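Local coordinates for beta-galactosidase (Trichoderma reesei, PDB 3OG2), which probably hydrolyses terminal non-reducing beta-D-galactose residues from beta-D-galactosides, as a glycoside hydrolase of family 35, at residues Lys511-Asn516 / Arg537-Leu542. Numbering follows the deposited sequence.
Sequences KIEGSN and RQVVQL
The carboxylate of Glu513 meets the guanidinium of Arg537 at its edge, in the guanidinium plane, and is gripped side-on by two nitrogens. In this salt bridge Arg537 NE donates to Glu513 OE1 over 2.9 Å, and NH2 of Arg537 reaches Glu513 OE2 on its syn side at 3.0 Å. The two flat groups are not coplanar but turned 35° apart, and NE approaches OE1 from above the carboxylate plane. A bend at chi3 of Arg537 (76°) swings the guanidinium back toward the carboxylate; its NH1 is bound in turn by Glu613 and Tyr558, so the arginine joins two acids. Val539 crosses the glutamate chain at an angle on the same face of the sheet, its CG2 3.5 Å from Glu513 CD, and Leu638 covers the valine from a loop.

The backbones pair antiparallel, strand 510-513 forming one edge of a five-stranded mixed sheet beside 538-542, within beta-galactosidase domain 2. Here the register slips by one residue in a classic beta bulge: Ile512 and Glu513 both face Val539, whose carbonyl oxygen accepts from both amides. The Ile512 N bond to Val539 O is 2.8 Å, while the one from Glu513 N is nearly straight at 170°. Val539 N returns a bond to Glu513 O. Ile512 rests its CB on Val539 CG1 and turns CG1 toward the CB of Gln541.

Beyond Glu513 the chain leaves the sheet, and the side-chain amide of Gln538 binds the departing loop. Folded at chi2, it brings OE1 within 2.8 Å of Asn516 N, and the same oxygen also accepts from Val517 N. Its NE2 donates to Ala536 O and to a water that also accepts from Ser515 N. Gly514 CA sits 3.3 Å from Gln538 OE1, close against the amide oxygen.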
loop_
_atom_site.group_PDB
_atom_site.type_symbol
_atom_site.label_atom_id
_atom_site.label_comp_id
_atom_site.label_asym_id
_atom_site.label_seq_id
_atom_site.Cartn_x
_atom_site.Cartn_y
_atom_site.Cartn_z
ATOM N N LYS A 511 3.610 -36.215 28.156
ATOM C CA LYS A 511 2.525 -35.750 27.305
ATOM C C LYS A 511 1.623 -34.862 28.136
ATOM O O LYS A 511 1.148 -35.348 29.152
ATOM C CB LYS A 511 1.707 -36.908 26.748
ATOM C CG LYS A 511 2.474 -37.770 25.769
ATOM C CD LYS A 511 1.627 -38.917 25.207
ATOM C CE LYS A 511 2.509 -39.651 24.199
ATOM N NZ LYS A 511 1.852 -40.797 23.542
ATOM N N ILE A 512 1.419 -33.648 27.725
ATOM C CA ILE A 512 0.616 -32.714 28.516
ATOM C C ILE A 512 -0.774 -32.548 27.930
ATOM O O ILE A 512 -1.769 -32.553 28.684
ATOM C CB ILE A 512 1.316 -31.351 28.596
ATOM C CG1 ILE A 512 2.779 -31.471 29.041
ATOM C CG2 ILE A 512 0.580 -30.365 29.499
ATOM C CD1 ILE A 512 2.883 -31.942 30.476
ATOM N N GLU A 513 -0.853 -32.390 26.610
ATOM C CA GLU A 513 -2.113 -32.288 25.916
ATOM C C GLU A 513 -2.103 -33.170 24.658
ATOM O O GLU A 513 -1.074 -33.245 23.970
ATOM C CB GLU A 513 -2.408 -30.862 25.380
ATOM C CG GLU A 513 -2.465 -29.786 26.419
ATOM C CD GLU A 513 -2.825 -28.427 25.825
ATOM O OE1 GLU A 513 -3.110 -28.242 24.610
ATOM O OE2 GLU A 513 -2.824 -27.456 26.628
ATOM N N GLY A 514 -3.238 -33.774 24.397
ATOM C CA GLY A 514 -3.446 -34.416 23.100
ATOM C C GLY A 514 -3.326 -35.925 23.175
ATOM O O GLY A 514 -2.673 -36.469 24.071
ATOM N N SER A 515 -3.948 -36.607 22.233
ATOM C CA SER A 515 -3.830 -38.061 22.278
ATOM C C SER A 515 -3.310 -38.586 20.966
ATOM O O SER A 515 -3.435 -39.786 20.684
ATOM C CB SER A 515 -5.174 -38.729 22.581
ATOM O OG SER A 515 -6.183 -38.177 21.780
ATOM N N ASN A 516 -2.761 -37.671 20.181
ATOM C CA ASN A 516 -2.323 -38.097 18.851
ATOM C C ASN A 516 -0.831 -38.242 18.807
ATOM O O ASN A 516 -0.272 -39.111 18.159
ATOM C CB ASN A 516 -2.874 -37.030 17.900
ATOM C CG ASN A 516 -2.326 -37.347 16.553
ATOM O OD1 ASN A 516 -1.289 -36.788 16.211
ATOM N ND2 ASN A 516 -3.051 -38.262 15.910
ATOM N N ARG A 537 -4.740 -29.202 19.746
ATOM C CA ARG A 537 -3.333 -28.999 19.994
ATOM C C ARG A 537 -2.718 -30.180 20.743
ATOM O O ARG A 537 -3.349 -30.788 21.623
ATOM C CB ARG A 537 -3.203 -27.710 20.858
ATOM C CG ARG A 537 -1.763 -27.410 21.204
ATOM C CD ARG A 537 -1.554 -26.002 21.762
ATOM N NE ARG A 537 -2.048 -25.999 23.168
ATOM C CZ ARG A 537 -2.126 -24.858 23.857
ATOM N NH1 ARG A 537 -1.789 -23.674 23.315
ATOM N NH2 ARG A 537 -2.552 -24.851 25.102
ATOM N N GLN A 538 -1.486 -30.540 20.417
ATOM C CA GLN A 538 -0.722 -31.491 21.183
ATOM C C GLN A 538 0.388 -30.723 21.932
ATOM O O GLN A 538 0.962 -29.779 21.370
ATOM C CB GLN A 538 -0.046 -32.538 20.285
ATOM C CG GLN A 538 -0.941 -33.092 19.193
ATOM C CD GLN A 538 -2.105 -33.894 19.735
ATOM O OE1 GLN A 538 -1.842 -34.981 20.317
ATOM N NE2 GLN A 538 -3.353 -33.441 19.514
ATOM N N VAL A 539 0.689 -31.128 23.153
ATOM C CA VAL A 539 1.745 -30.440 23.892
ATOM C C VAL A 539 2.546 -31.534 24.583
ATOM O O VAL A 539 1.970 -32.388 25.257
ATOM C CB VAL A 539 1.213 -29.442 24.938
ATOM C CG1 VAL A 539 2.364 -28.735 25.690
ATOM C CG2 VAL A 539 0.304 -28.394 24.315
ATOM N N VAL A 540 3.857 -31.480 24.445
ATOM C CA VAL A 540 4.770 -32.406 25.090
ATOM C C VAL A 540 5.883 -31.619 25.785
ATOM O O VAL A 540 6.396 -30.633 25.242
ATOM C CB VAL A 540 5.391 -33.406 24.075
ATOM C CG1 VAL A 540 6.450 -34.288 24.762
ATOM C CG2 VAL A 540 4.294 -34.235 23.429
ATOM N N GLN A 541 6.240 -32.065 26.979
ATOM C CA GLN A 541 7.345 -31.489 27.731
ATOM C C GLN A 541 8.527 -32.468 27.744
ATOM O O GLN A 541 8.362 -33.648 28.079
ATOM C CB GLN A 541 6.919 -31.206 29.169
ATOM C CG GLN A 541 8.115 -30.643 29.943
ATOM C CD GLN A 541 7.723 -30.222 31.336
ATOM O OE1 GLN A 541 6.586 -30.500 31.716
ATOM N NE2 GLN A 541 8.631 -29.583 32.079
ATOM N N LEU A 542 9.694 -31.995 27.335
ATOM C CA LEU A 542 10.944 -32.738 27.356
ATOM C C LEU A 542 11.939 -31.996 28.230
ATOM O O LEU A 542 12.581 -31.031 27.816
ATOM C CB LEU A 542 11.515 -32.934 25.954
ATOM C CG LEU A 542 10.603 -33.457 24.845
ATOM C CD1 LEU A 542 11.344 -33.463 23.515
ATOM C CD2 LEU A 542 10.079 -34.840 25.190
HETATM O O HOH W 1 -5.662 -35.078 20.509
#